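Local structure of single-stranded DNA-binding protein (Thermus thermophilus, 2CWA) at residues R7-G12 with L75-G80; A35-L40 with Q121-A126; W52-R57 with A127-F132. The protein probably binds single-stranded DNA and recruits partner proteins to it during replication, recombination and repair. All coordinates share one frame; numbering follows the deposited sequence.

Contact 1 of 3, residues R7-G12 with L75-G80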
ATOM      1  N   ARG A   7      -6.312   7.810  -0.037  1.00 20.27           N
ATOM      2  CA  ARG A   7      -6.281   7.574  -1.475  1.00 19.23           C
ATOM      3  C   ARG A   7      -5.003   6.860  -1.908  1.00 22.80           C
ATOM      4  O   ARG A   7      -3.899   7.286  -1.570  1.00 22.81           O
ATOM      5  CB  ARG A   7      -6.427   8.904  -2.229  1.00 20.82           C
ATOM      6  CG  ARG A   7      -7.732   9.654  -1.894  1.00 20.82           C
ATOM      7  CD  ARG A   7      -7.914  10.918  -2.738  1.00 23.24           C
ATOM      8  NE  ARG A   7      -9.182  11.591  -2.443  1.00 26.53           N
ATOM      9  CZ  ARG A   7     -10.380  11.109  -2.769  1.00 30.67           C
ATOM     10  NH1 ARG A   7     -10.487   9.946  -3.408  1.00 24.34           N
ATOM     11  NH2 ARG A   7     -11.475  11.792  -2.463  1.00 31.14           N
ATOM     12  N   VAL A   8      -5.175   5.775  -2.658  1.00 20.81           N
ATOM     13  CA  VAL A   8      -4.060   4.962  -3.139  1.00 22.62           C
ATOM     14  C   VAL A   8      -3.929   5.014  -4.651  1.00 20.35           C
ATOM     15  O   VAL A   8      -4.919   4.861  -5.373  1.00 19.97           O
ATOM     16  CB  VAL A   8      -4.237   3.477  -2.727  1.00 21.51           C
ATOM     17  CG1 VAL A   8      -3.165   2.611  -3.406  1.00 22.75           C
ATOM     18  CG2 VAL A   8      -4.164   3.347  -1.212  1.00 19.52           C
ATOM     19  N   PHE A   9      -2.703   5.234  -5.128  1.00 16.52           N
ATOM     20  CA  PHE A   9      -2.434   5.289  -6.559  1.00 14.42           C
ATOM     21  C   PHE A   9      -1.290   4.332  -6.876  1.00 19.10           C
ATOM     22  O   PHE A   9      -0.160   4.521  -6.412  1.00 20.13           O
ATOM     23  CB  PHE A   9      -2.040   6.706  -6.981  1.00 20.09           C
ATOM     24  CG  PHE A   9      -3.114   7.730  -6.745  1.00 21.46           C
ATOM     25  CD1 PHE A   9      -4.207   7.825  -7.605  1.00 25.79           C
ATOM     26  CD2 PHE A   9      -3.041   8.591  -5.661  1.00 22.11           C
ATOM     27  CE1 PHE A   9      -5.218   8.778  -7.377  1.00 23.37           C
ATOM     28  CE2 PHE A   9      -4.041   9.544  -5.424  1.00 22.59           C
ATOM     29  CZ  PHE A   9      -5.127   9.634  -6.286  1.00 18.39           C
ATOM     30  N   LEU A  10      -1.584   3.316  -7.672  1.00 18.44           N
ATOM     31  CA  LEU A  10      -0.585   2.322  -8.033  1.00 19.50           C
ATOM     32  C   LEU A  10      -0.546   2.037  -9.515  1.00 19.15           C
ATOM     33  O   LEU A  10      -1.582   1.978 -10.189  1.00 18.77           O
ATOM     34  CB  LEU A  10      -0.863   0.997  -7.304  1.00 17.98           C
ATOM     35  CG  LEU A  10      -0.742   0.961  -5.783  1.00 19.40           C
ATOM     36  CD1 LEU A  10      -1.463  -0.280  -5.246  1.00 20.39           C
ATOM     37  CD2 LEU A  10       0.742   0.948  -5.391  1.00 22.44           C
ATOM     38  N   ILE A  11       0.672   1.874 -10.021  1.00 18.51           N
ATOM     39  CA  ILE A  11       0.891   1.502 -11.405  1.00 19.91           C
ATOM     40  C   ILE A  11       1.983   0.437 -11.358  1.00 22.00           C
ATOM     41  O   ILE A  11       3.084   0.679 -10.844  1.00 21.26           O
ATOM     42  CB  ILE A  11       1.383   2.664 -12.293  1.00 20.32           C
ATOM     43  CG1 ILE A  11       0.300   3.747 -12.417  1.00 19.34           C
ATOM     44  CG2 ILE A  11       1.704   2.121 -13.683  1.00 19.43           C
ATOM     45  CD1 ILE A  11       0.700   4.906 -13.339  1.00 17.58           C
ATOM     46  N   GLY A  12       1.664  -0.744 -11.871  1.00 22.47           N
ATOM     47  CA  GLY A  12       2.616  -1.841 -11.878  1.00 24.36           C
ATOM     48  C   GLY A  12       2.182  -2.905 -12.860  1.00 22.58           C
ATOM     49  O   GLY A  12       1.190  -2.740 -13.568  1.00 22.03           O
ATOM     50  N   LEU A  75       0.350  -4.068 -17.700  1.00 23.79           N
ATOM     51  CA  LEU A  75       0.581  -2.916 -16.838  1.00 19.40           C
ATOM     52  C   LEU A  75      -0.792  -2.328 -16.541  1.00 19.22           C
ATOM     53  O   LEU A  75      -1.612  -2.204 -17.443  1.00 20.69           O
ATOM     54  CB  LEU A  75       1.453  -1.871 -17.534  1.00 22.20           C
ATOM     55  CG  LEU A  75       2.836  -2.359 -17.982  1.00 23.42           C
ATOM     56  CD1 LEU A  75       3.687  -1.156 -18.379  1.00 23.77           C
ATOM     57  CD2 LEU A  75       3.502  -3.126 -16.849  1.00 20.28           C
ATOM     58  N   VAL A  76      -1.041  -1.984 -15.284  1.00 20.46           N
ATOM     59  CA  VAL A  76      -2.330  -1.415 -14.906  1.00 23.35           C
ATOM     60  C   VAL A  76      -2.181  -0.259 -13.932  1.00 21.85           C
ATOM     61  O   VAL A  76      -1.190  -0.162 -13.202  1.00 20.01           O
ATOM     62  CB  VAL A  76      -3.247  -2.465 -14.221  1.00 21.96           C
ATOM     63  CG1 VAL A  76      -3.503  -3.631 -15.158  1.00 20.32           C
ATOM     64  CG2 VAL A  76      -2.607  -2.953 -12.939  1.00 21.21           C
ATOM     65  N   PHE A  77      -3.180   0.617 -13.940  1.00 19.83           N
ATOM     66  CA  PHE A  77      -3.234   1.749 -13.029  1.00 18.56           C
ATOM     67  C   PHE A  77      -4.426   1.498 -12.116  1.00 19.92           C
ATOM     68  O   PHE A  77      -5.549   1.328 -12.587  1.00 21.16           O
ATOM     69  CB  PHE A  77      -3.453   3.065 -13.786  1.00 15.65           C
ATOM     70  CG  PHE A  77      -3.963   4.184 -12.913  1.00 18.06           C
ATOM     71  CD1 PHE A  77      -3.280   4.553 -11.761  1.00 20.61           C
ATOM     72  CD2 PHE A  77      -5.144   4.859 -13.238  1.00 22.65           C
ATOM     73  CE1 PHE A  77      -3.760   5.578 -10.935  1.00 24.32           C
ATOM     74  CE2 PHE A  77      -5.634   5.881 -12.422  1.00 23.42           C
ATOM     75  CZ  PHE A  77      -4.943   6.243 -11.269  1.00 23.08           C
ATOM     76  N   VAL A  78      -4.175   1.480 -10.814  1.00 21.02           N
ATOM     77  CA  VAL A  78      -5.228   1.255  -9.846  1.00 23.29           C
ATOM     78  C   VAL A  78      -5.414   2.457  -8.942  1.00 24.06           C
ATOM     79  O   VAL A  78      -4.439   3.031  -8.446  1.00 20.01           O
ATOM     80  CB  VAL A  78      -4.919   0.020  -8.970  1.00 23.26           C
ATOM     81  CG1 VAL A  78      -5.759   0.040  -7.710  1.00 24.95           C
ATOM     82  CG2 VAL A  78      -5.202  -1.245  -9.756  1.00 21.95           C
ATOM     83  N   GLU A  79      -6.675   2.845  -8.757  1.00 19.22           N
ATOM     84  CA  GLU A  79      -7.017   3.941  -7.864  1.00 18.64           C
ATOM     85  C   GLU A  79      -7.856   3.291  -6.773  1.00 19.32           C
ATOM     86  O   GLU A  79      -8.896   2.679  -7.053  1.00 19.97           O
ATOM     87  CB  GLU A  79      -7.841   5.028  -8.573  1.00 18.23           C
ATOM     88  CG  GLU A  79      -8.287   6.118  -7.585  1.00 20.69           C
ATOM     89  CD  GLU A  79      -9.015   7.291  -8.234  1.00 23.56           C
ATOM     90  OE1 GLU A  79      -9.395   7.187  -9.414  1.00 21.80           O
ATOM     91  OE2 GLU A  79      -9.210   8.317  -7.552  1.00 24.12           O
ATOM     92  N   GLY A  80      -7.416   3.418  -5.530  1.00 21.43           N
ATOM     93  CA  GLY A  80      -8.161   2.790  -4.462  1.00 20.74           C
ATOM     94  C   GLY A  80      -7.987   3.434  -3.111  1.00 21.45           C
ATOM     95  O   GLY A  80      -7.775   4.644  -2.991  1.00 21.98           O
TER
HETATM   96  O   HOH W   1      -8.499   8.629  -5.126  1.00 40.27           O
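Phe9 and Phe77 reach each other from neighbouring strands with different first torsions: the ring of Phe9 hangs beside its own backbone N (chi1 -62°), whereas that of Phe77 swings to the carbonyl-carbon side, its CG anti to N (chi1 161°). The two side chains then run alongside one another in the same direction, and their rims meet, Phe9 CD1 lying 4.0 Å from Phe77 CE1. On one flank of this pair, CG1 of Ile11 comes within 3.7 Å of Phe77 CD1; on the other, the extended chain of Glu79 lies beside the Phe9 ring, with Glu79 OE2 4.0 Å from Phe9 CE1. A water bridges the same Glu79 OE2 and Arg7 NH1, donating to the carboxylate and accepting from the guanidinium, and the two opposite charges probably attract across it.

Phe9, Ile11, Phe77 and Glu79 line one face of an antiparallel pair of strands in the first of the chain's two OB folds, the small curled beta-barrels of the SSB family. Val8, Leu10, Val76 and Val78 point to the other face, where Leu34 of the next strand meets Leu10, Val76 and Val78 in the buried core. Six backbone hydrogen bonds tie the strands through the pairs Val8-Gly80, Leu10-Val78 and Gly12-Val76. In the middle pair Val78 N gives a bond of 2.7 Å to Leu10 O. Toward the end near Arg7 the geometry changes, for Val8 N stands 56° out of the carbonyl plane of Gly80 O. Between the bonded pairs, CA-H groups point at the same carbonyls, as where Ile11 CA lies 3.2 Å from Val76 O.

Contact 2 of 3, residues A35-L40 with Q121-A126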
ATOM      1  N   ALA A  35       3.007  -5.611  -9.197  1.00 23.07           N
ATOM      2  CA  ALA A  35       4.417  -5.615  -8.858  1.00 22.31           C
ATOM      3  C   ALA A  35       5.136  -4.472  -9.558  1.00 18.70           C
ATOM      4  O   ALA A  35       4.906  -4.205 -10.740  1.00 17.92           O
ATOM      5  CB  ALA A  35       5.044  -6.952  -9.257  1.00 22.35           C
ATOM      6  N   GLY A  36       6.012  -3.810  -8.813  1.00 21.84           N
ATOM      7  CA  GLY A  36       6.766  -2.709  -9.371  1.00 21.42           C
ATOM      8  C   GLY A  36       8.031  -2.470  -8.578  1.00 24.20           C
ATOM      9  O   GLY A  36       8.239  -3.043  -7.507  1.00 25.16           O
ATOM     10  N   GLN A  37       8.898  -1.627  -9.116  1.00 26.63           N
ATOM     11  CA  GLN A  37      10.134  -1.311  -8.427  1.00 28.52           C
ATOM     12  C   GLN A  37      10.557   0.084  -8.825  1.00 27.09           C
ATOM     13  O   GLN A  37      10.086   0.627  -9.827  1.00 26.80           O
ATOM     14  CB  GLN A  37      11.232  -2.315  -8.791  1.00 30.80           C
ATOM     15  CG  GLN A  37      11.640  -2.295 -10.250  1.00 30.01           C
ATOM     16  CD  GLN A  37      12.782  -3.257 -10.533  1.00 38.40           C
ATOM     17  OE1 GLN A  37      12.673  -4.457 -10.285  1.00 34.34           O
ATOM     18  NE2 GLN A  37      13.885  -2.730 -11.055  1.00 38.24           N
ATOM     19  N   ASP A  38      11.442   0.670  -8.032  1.00 28.71           N
ATOM     20  CA  ASP A  38      11.915   2.008  -8.329  1.00 31.94           C
ATOM     21  C   ASP A  38      13.242   2.222  -7.625  1.00 31.97           C
ATOM     22  O   ASP A  38      13.664   1.401  -6.807  1.00 28.51           O
ATOM     23  CB  ASP A  38      10.899   3.045  -7.841  1.00 32.89           C
ATOM     24  CG  ASP A  38      10.990   4.359  -8.603  1.00 35.62           C
ATOM     25  OD1 ASP A  38      11.835   4.465  -9.517  1.00 37.06           O
ATOM     26  OD2 ASP A  38      10.209   5.283  -8.293  1.00 36.65           O
ATOM     27  N   LEU A  39      13.902   3.322  -7.960  1.00 32.68           N
ATOM     28  CA  LEU A  39      15.170   3.665  -7.337  1.00 36.26           C
ATOM     29  C   LEU A  39      14.944   5.014  -6.665  1.00 36.88           C
ATOM     30  O   LEU A  39      14.690   6.013  -7.336  1.00 38.50           O
ATOM     31  CB  LEU A  39      16.274   3.772  -8.391  1.00 39.17           C
ATOM     32  CG  LEU A  39      17.716   3.572  -7.910  1.00 41.72           C
ATOM     33  CD1 LEU A  39      18.668   3.734  -9.085  1.00 43.24           C
ATOM     34  CD2 LEU A  39      18.050   4.568  -6.812  1.00 46.12           C
ATOM     35  N   LEU A  40      15.016   5.037  -5.341  1.00 37.90           N
ATOM     36  CA  LEU A  40      14.805   6.265  -4.589  1.00 40.67           C
ATOM     37  C   LEU A  40      16.128   6.989  -4.370  1.00 41.86           C
ATOM     38  O   LEU A  40      17.175   6.351  -4.263  1.00 44.34           O
ATOM     39  CB  LEU A  40      14.169   5.939  -3.237  1.00 40.60           C
ATOM     40  CG  LEU A  40      13.022   4.929  -3.285  1.00 43.12           C
ATOM     41  CD1 LEU A  40      12.428   4.765  -1.893  1.00 41.98           C
ATOM     42  CD2 LEU A  40      11.966   5.398  -4.275  1.00 42.39           C
ATOM     43  N   GLN A 121       8.228 -13.859 -12.396  1.00 36.26           N
ATOM     44  CA  GLN A 121       7.142 -12.883 -12.376  1.00 33.36           C
ATOM     45  C   GLN A 121       7.644 -11.488 -12.735  1.00 32.09           C
ATOM     46  O   GLN A 121       8.698 -11.057 -12.271  1.00 33.20           O
ATOM     47  CB  GLN A 121       6.490 -12.836 -10.995  1.00 34.80           C
ATOM     48  CG  GLN A 121       5.988 -14.172 -10.493  1.00 38.81           C
ATOM     49  CD  GLN A 121       5.414 -14.075  -9.096  1.00 40.26           C
ATOM     50  OE1 GLN A 121       6.041 -13.524  -8.191  1.00 43.38           O
ATOM     51  NE2 GLN A 121       4.222 -14.617  -8.910  1.00 42.03           N
ATOM     52  N   PRO A 122       6.885 -10.760 -13.566  1.00 31.69           N
ATOM     53  CA  PRO A 122       7.280  -9.409 -13.970  1.00 30.31           C
ATOM     54  C   PRO A 122       7.014  -8.324 -12.929  1.00 31.48           C
ATOM     55  O   PRO A 122       6.048  -8.397 -12.168  1.00 33.07           O
ATOM     56  CB  PRO A 122       6.476  -9.189 -15.248  1.00 29.04           C
ATOM     57  CG  PRO A 122       5.207  -9.918 -14.963  1.00 27.93           C
ATOM     58  CD  PRO A 122       5.714 -11.216 -14.339  1.00 31.18           C
ATOM     59  N   ARG A 123       7.899  -7.331 -12.899  1.00 32.33           N
ATOM     60  CA  ARG A 123       7.783  -6.176 -12.010  1.00 32.49           C
ATOM     61  C   ARG A 123       8.059  -4.953 -12.878  1.00 31.72           C
ATOM     62  O   ARG A 123       9.037  -4.932 -13.633  1.00 29.82           O
ATOM     63  CB  ARG A 123       8.818  -6.221 -10.880  1.00 36.53           C
ATOM     64  CG  ARG A 123       8.641  -7.350  -9.887  1.00 43.55           C
ATOM     65  CD  ARG A 123       9.476  -7.103  -8.640  1.00 45.97           C
ATOM     66  NE  ARG A 123      10.867  -6.788  -8.959  1.00 50.54           N
ATOM     67  CZ  ARG A 123      11.876  -6.913  -8.102  1.00 54.00           C
ATOM     68  NH1 ARG A 123      11.650  -7.351  -6.870  1.00 55.30           N
ATOM     69  NH2 ARG A 123      13.111  -6.606  -8.475  1.00 55.07           N
ATOM     70  N   LEU A 124       7.203  -3.943 -12.782  1.00 26.65           N
ATOM     71  CA  LEU A 124       7.386  -2.727 -13.572  1.00 25.62           C
ATOM     72  C   LEU A 124       8.479  -1.837 -12.979  1.00 22.32           C
ATOM     73  O   LEU A 124       8.451  -1.508 -11.791  1.00 23.10           O
ATOM     74  CB  LEU A 124       6.073  -1.927 -13.649  1.00 21.57           C
ATOM     75  CG  LEU A 124       6.114  -0.596 -14.420  1.00 23.17           C
ATOM     76  CD1 LEU A 124       6.418  -0.847 -15.900  1.00 19.09           C
ATOM     77  CD2 LEU A 124       4.773   0.122 -14.277  1.00 21.69           C
ATOM     78  N   ARG A 125       9.440  -1.447 -13.813  1.00 24.71           N
ATOM     79  CA  ARG A 125      10.510  -0.564 -13.364  1.00 24.65           C
ATOM     80  C   ARG A 125       9.947   0.858 -13.394  1.00 22.44           C
ATOM     81  O   ARG A 125       9.122   1.173 -14.247  1.00 23.23           O
ATOM     82  CB  ARG A 125      11.719  -0.674 -14.296  1.00 30.15           C
ATOM     83  CG  ARG A 125      12.225  -2.104 -14.457  1.00 34.96           C
ATOM     84  CD  ARG A 125      13.519  -2.160 -15.252  1.00 46.03           C
ATOM     85  NE  ARG A 125      14.633  -1.587 -14.508  1.00 54.51           N
ATOM     86  CZ  ARG A 125      15.882  -1.531 -14.959  1.00 60.84           C
ATOM     87  NH1 ARG A 125      16.178  -2.018 -16.160  1.00 62.92           N
ATOM     88  NH2 ARG A 125      16.835  -0.989 -14.212  1.00 62.21           N
ATOM     89  N   ALA A 126      10.385   1.702 -12.464  1.00 25.67           N
ATOM     90  CA  ALA A 126       9.902   3.087 -12.382  1.00 25.86           C
ATOM     91  C   ALA A 126       8.377   3.103 -12.211  1.00 26.74           C
ATOM     92  O   ALA A 126       7.673   3.916 -12.822  1.00 28.29           O
ATOM     93  CB  ALA A 126      10.300   3.867 -13.644  1.00 24.54           C
TER
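Gln37 crosses Arg123 at about a right angle while lying alongside Arg125, so its amide sits between two guanidinium groups, with planes 68° and 72° from its own. The contact is a short parallel pairing with the end of strand 28-39 of the first OB fold: residues 122-125, just ahead of strand 128-145, run beside it past the point where Ala35 bonds to Ala13. CG of Gln37 occupies the crowded position between N and the carbonyl carbon (chi1 64°), from which the extended chain carries OE1 to Arg123. There both NH2, at 2.8 Å from OE1, and NE reach the one oxygen, but each bond is bent and weak. NE2, at the other end of the amide, packs against Arg125, 3.8 Å from its CG.

Backbone bonds fix the strands beneath these side chains. Leu124 N donates to Ala35 O, and Leu124 O receives Gln37 N at 2.7 Å, so Leu124 is gripped on both its polar backbone atoms. The methyl of Ala35 points toward residues 121-126 and touches both Tyr53 and Arg123. Ala35 CB lies 3.7 Å from Arg123 CG and, closer still, 3.4 Å from Pro122 O, a buried carbonyl with no hydrogen-bonding partner.

Contact 3 of 3, residues W52-R57 with A127-F132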
ATOM      1  N   TRP A  52       8.197  -4.026  -4.811  1.00 28.42           N
ATOM      2  CA  TRP A  52       6.993  -4.391  -4.082  1.00 27.39           C
ATOM      3  C   TRP A  52       6.020  -5.251  -4.873  1.00 27.01           C
ATOM      4  O   TRP A  52       5.985  -5.217  -6.103  1.00 28.53           O
ATOM      5  CB  TRP A  52       6.266  -3.129  -3.594  1.00 27.59           C
ATOM      6  CG  TRP A  52       6.080  -2.072  -4.653  1.00 26.29           C
ATOM      7  CD1 TRP A  52       6.859  -0.967  -4.854  1.00 27.35           C
ATOM      8  CD2 TRP A  52       5.049  -2.022  -5.649  1.00 24.21           C
ATOM      9  NE1 TRP A  52       6.378  -0.230  -5.910  1.00 24.11           N
ATOM     10  CE2 TRP A  52       5.266  -0.854  -6.416  1.00 26.09           C
ATOM     11  CE3 TRP A  52       3.960  -2.850  -5.968  1.00 26.12           C
ATOM     12  CZ2 TRP A  52       4.435  -0.491  -7.483  1.00 22.58           C
ATOM     13  CZ3 TRP A  52       3.134  -2.489  -7.029  1.00 22.38           C
ATOM     14  CH2 TRP A  52       3.380  -1.315  -7.774  1.00 24.07           C
ATOM     15  N   TYR A  53       5.247  -6.037  -4.129  1.00 26.28           N
ATOM     16  CA  TYR A  53       4.217  -6.915  -4.665  1.00 26.43           C
ATOM     17  C   TYR A  53       3.018  -6.586  -3.793  1.00 27.51           C
ATOM     18  O   TYR A  53       3.025  -6.872  -2.600  1.00 30.35           O
ATOM     19  CB  TYR A  53       4.604  -8.379  -4.469  1.00 31.06           C
ATOM     20  CG  TYR A  53       5.759  -8.814  -5.335  1.00 32.13           C
ATOM     21  CD1 TYR A  53       5.541  -9.339  -6.606  1.00 32.70           C
ATOM     22  CD2 TYR A  53       7.074  -8.682  -4.890  1.00 36.20           C
ATOM     23  CE1 TYR A  53       6.604  -9.727  -7.417  1.00 37.86           C
ATOM     24  CE2 TYR A  53       8.147  -9.066  -5.692  1.00 38.46           C
ATOM     25  CZ  TYR A  53       7.903  -9.586  -6.953  1.00 39.63           C
ATOM     26  OH  TYR A  53       8.958  -9.957  -7.754  1.00 42.61           O
ATOM     27  N   HIS A  54       2.002  -5.964  -4.373  1.00 26.33           N
ATOM     28  CA  HIS A  54       0.834  -5.599  -3.588  1.00 26.08           C
ATOM     29  C   HIS A  54      -0.425  -6.288  -4.075  1.00 24.18           C
ATOM     30  O   HIS A  54      -0.737  -6.262  -5.262  1.00 26.06           O
ATOM     31  CB  HIS A  54       0.634  -4.078  -3.611  1.00 26.74           C
ATOM     32  CG  HIS A  54       1.581  -3.333  -2.724  1.00 24.99           C
ATOM     33  ND1 HIS A  54       1.674  -3.567  -1.369  1.00 27.14           N
ATOM     34  CD2 HIS A  54       2.470  -2.347  -2.996  1.00 26.72           C
ATOM     35  CE1 HIS A  54       2.578  -2.759  -0.845  1.00 29.16           C
ATOM     36  NE2 HIS A  54       3.077  -2.008  -1.810  1.00 26.57           N
ATOM     37  N   ARG A  55      -1.136  -6.918  -3.148  1.00 26.97           N
ATOM     38  CA  ARG A  55      -2.380  -7.586  -3.495  1.00 28.27           C
ATOM     39  C   ARG A  55      -3.480  -6.532  -3.451  1.00 25.61           C
ATOM     40  O   ARG A  55      -3.616  -5.804  -2.469  1.00 27.15           O
ATOM     41  CB  ARG A  55      -2.684  -8.709  -2.504  1.00 33.56           C
ATOM     42  CG  ARG A  55      -1.704  -9.877  -2.589  1.00 46.51           C
ATOM     43  CD  ARG A  55      -2.208 -11.096  -1.821  1.00 54.42           C
ATOM     44  NE  ARG A  55      -2.116 -10.934  -0.370  1.00 60.79           N
ATOM     45  CZ  ARG A  55      -0.975 -10.942   0.316  1.00 63.99           C
ATOM     46  NH1 ARG A  55       0.185 -11.102  -0.311  1.00 64.60           N
ATOM     47  NH2 ARG A  55      -0.995 -10.796   1.635  1.00 64.59           N
ATOM     48  N   VAL A  56      -4.250  -6.445  -4.525  1.00 24.43           N
ATOM     49  CA  VAL A  56      -5.330  -5.474  -4.601  1.00 25.82           C
ATOM     50  C   VAL A  56      -6.627  -6.206  -4.900  1.00 23.24           C
ATOM     51  O   VAL A  56      -6.632  -7.183  -5.644  1.00 24.94           O
ATOM     52  CB  VAL A  56      -5.075  -4.447  -5.717  1.00 23.29           C
ATOM     53  CG1 VAL A  56      -6.192  -3.448  -5.758  1.00 31.76           C
ATOM     54  CG2 VAL A  56      -3.746  -3.736  -5.482  1.00 27.23           C
ATOM     55  N   ARG A  57      -7.727  -5.725  -4.331  1.00 24.84           N
ATOM     56  CA  ARG A  57      -9.019  -6.358  -4.556  1.00 23.74           C
ATOM     57  C   ARG A  57     -10.048  -5.449  -5.211  1.00 21.73           C
ATOM     58  O   ARG A  57     -10.383  -4.387  -4.682  1.00 23.38           O
ATOM     59  CB  ARG A  57      -9.588  -6.879  -3.238  1.00 24.52           C
ATOM     60  CG  ARG A  57     -11.032  -7.356  -3.337  1.00 27.15           C
ATOM     61  CD  ARG A  57     -11.440  -8.122  -2.085  1.00 30.96           C
ATOM     62  NE  ARG A  57     -10.747  -9.402  -1.996  1.00 32.16           N
ATOM     63  CZ  ARG A  57     -10.924 -10.283  -1.017  1.00 38.87           C
ATOM     64  NH1 ARG A  57     -11.777 -10.024  -0.030  1.00 39.25           N
ATOM     65  NH2 ARG A  57     -10.253 -11.428  -1.028  1.00 38.14           N
ATOM     66  N   ALA A 127       7.880   2.206 -11.364  1.00 23.50           N
ATOM     67  CA  ALA A 127       6.446   2.086 -11.103  1.00 23.77           C
ATOM     68  C   ALA A 127       5.905   3.233 -10.246  1.00 23.83           C
ATOM     69  O   ALA A 127       6.653   4.096  -9.786  1.00 21.53           O
ATOM     70  CB  ALA A 127       6.161   0.743 -10.405  1.00 18.14           C
ATOM     71  N   LEU A 128       4.592   3.238 -10.042  1.00 21.57           N
ATOM     72  CA  LEU A 128       3.962   4.254  -9.206  1.00 20.63           C
ATOM     73  C   LEU A 128       3.423   3.570  -7.961  1.00 22.30           C
ATOM     74  O   LEU A 128       2.737   2.550  -8.052  1.00 18.56           O
ATOM     75  CB  LEU A 128       2.809   4.952  -9.947  1.00 19.75           C
ATOM     76  CG  LEU A 128       2.006   5.920  -9.065  1.00 21.55           C
ATOM     77  CD1 LEU A 128       2.908   7.050  -8.581  1.00 22.24           C
ATOM     78  CD2 LEU A 128       0.818   6.483  -9.845  1.00 20.80           C
ATOM     79  N   ASN A 129       3.752   4.134  -6.804  1.00 21.01           N
ATOM     80  CA  ASN A 129       3.317   3.616  -5.512  1.00 21.90           C
ATOM     81  C   ASN A 129       3.198   4.832  -4.618  1.00 23.44           C
ATOM     82  O   ASN A 129       4.156   5.230  -3.954  1.00 20.58           O
ATOM     83  CB  ASN A 129       4.358   2.635  -4.948  1.00 22.50           C
ATOM     84  CG  ASN A 129       3.947   2.040  -3.610  1.00 26.02           C
ATOM     85  OD1 ASN A 129       2.961   2.458  -2.999  1.00 25.47           O
ATOM     86  ND2 ASN A 129       4.718   1.063  -3.139  1.00 26.25           N
ATOM     87  N   GLN A 130       2.010   5.432  -4.601  1.00 22.33           N
ATOM     88  CA  GLN A 130       1.798   6.632  -3.810  1.00 20.29           C
ATOM     89  C   GLN A 130       0.475   6.597  -3.054  1.00 19.52           C
ATOM     90  O   GLN A 130      -0.554   6.267  -3.627  1.00 22.96           O
ATOM     91  CB  GLN A 130       1.824   7.848  -4.739  1.00 22.78           C
ATOM     92  CG  GLN A 130       1.788   9.189  -4.030  1.00 26.29           C
ATOM     93  CD  GLN A 130       1.941  10.359  -4.991  1.00 29.95           C
ATOM     94  OE1 GLN A 130       2.152  11.495  -4.571  1.00 40.28           O
ATOM     95  NE2 GLN A 130       1.826  10.088  -6.282  1.00 34.57           N
ATOM     96  N   VAL A 131       0.511   6.946  -1.776  1.00 20.04           N
ATOM     97  CA  VAL A 131      -0.702   6.972  -0.961  1.00 22.51           C
ATOM     98  C   VAL A 131      -0.800   8.285  -0.194  1.00 23.41           C
ATOM     99  O   VAL A 131       0.206   8.814   0.287  1.00 22.63           O
ATOM    100  CB  VAL A 131      -0.732   5.798   0.057  1.00 23.15           C
ATOM    101  CG1 VAL A 131       0.432   5.911   1.021  1.00 21.94           C
ATOM    102  CG2 VAL A 131      -2.053   5.806   0.828  1.00 23.58           C
ATOM    103  N   PHE A 132      -2.017   8.815  -0.106  1.00 19.43           N
ATOM    104  CA  PHE A 132      -2.288  10.049   0.623  1.00 20.60           C
ATOM    105  C   PHE A 132      -3.146   9.665   1.820  1.00 20.97           C
ATOM    106  O   PHE A 132      -4.205   9.057   1.653  1.00 22.09           O
ATOM    107  CB  PHE A 132      -3.088  11.026  -0.246  1.00 20.26           C
ATOM    108  CG  PHE A 132      -2.309  11.623  -1.368  1.00 22.94           C
ATOM    109  CD1 PHE A 132      -1.717  12.872  -1.231  1.00 24.38           C
ATOM    110  CD2 PHE A 132      -2.177  10.948  -2.573  1.00 22.75           C
ATOM    111  CE1 PHE A 132      -1.007  13.440  -2.287  1.00 23.57           C
ATOM    112  CE2 PHE A 132      -1.468  11.511  -3.632  1.00 27.69           C
ATOM    113  CZ  PHE A 132      -0.884  12.759  -3.485  1.00 25.54           C
TER
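Trp52 and Asn129 form the close part of this contact, their side chains sliding past each other in opposite directions. Trp52 CG is set between its own backbone N and carbonyl carbon (chi1 48°), which brings the indole under the Asn129 amide. The amide nitrogen sits over one face of the ring, displaced toward its rim, with Asn129 ND2 3.4 Å from Trp52 CD1. Since the amide plane stands 72° from the ring, the group meets the indole steeply and does not stack flat on it. CB of Asn129 adds to the packing, 3.6 Å from Trp52 NE1. Farther along the indole, the methyl of Ala127 and the carbonyl oxygen of Leu128 both approach CZ2, at 3.6 and 3.5 Å.

The strands behind these groups belong to different halves of the protein: Trp52 lies in the first OB fold, and 128-132 opens the first strand of the second. Their axes stay 10.2 Å apart, so the indole and the Asn129 side chain bridge most of the gap, with the Leu128 carbonyl joining from the backbone. His54 makes the looser approach, presenting its ring edge to Asn129, with NE2 3.7 Å from ND2. The amide's firmer tie is to the second fold, where OD1 accepts a hydrogen bond from Leu200 N; His54 NE2 also makes a weak bond to Leu200 O.

Before Asn129, Leu128 turns its CB away from strand 52-57, and its side chain packs on Ile11.

How the contacts relate
All three contacts gather where the two OB folds of the chain join. Contact 1 pairs strands within the first fold; contact 2 adds residues 122-125 to strand 28-39; contact 3 reaches into the second fold. The centres of contacts 1 and 3 lie about 6 Å apart. Contact 2 is centred about 11 Å from contact 3 and about 13 Å from contact 1. Strand 5-22 is paired both within its own fold and with strand 128-145, the first of the second. Along the chain the segments interleave: 7-12, 35-40, 52-57, 75-80, 121-126, 127-132. With two OB folds per chain, the homodimer would hold four, as many as the SSB tetramers of other bacteria.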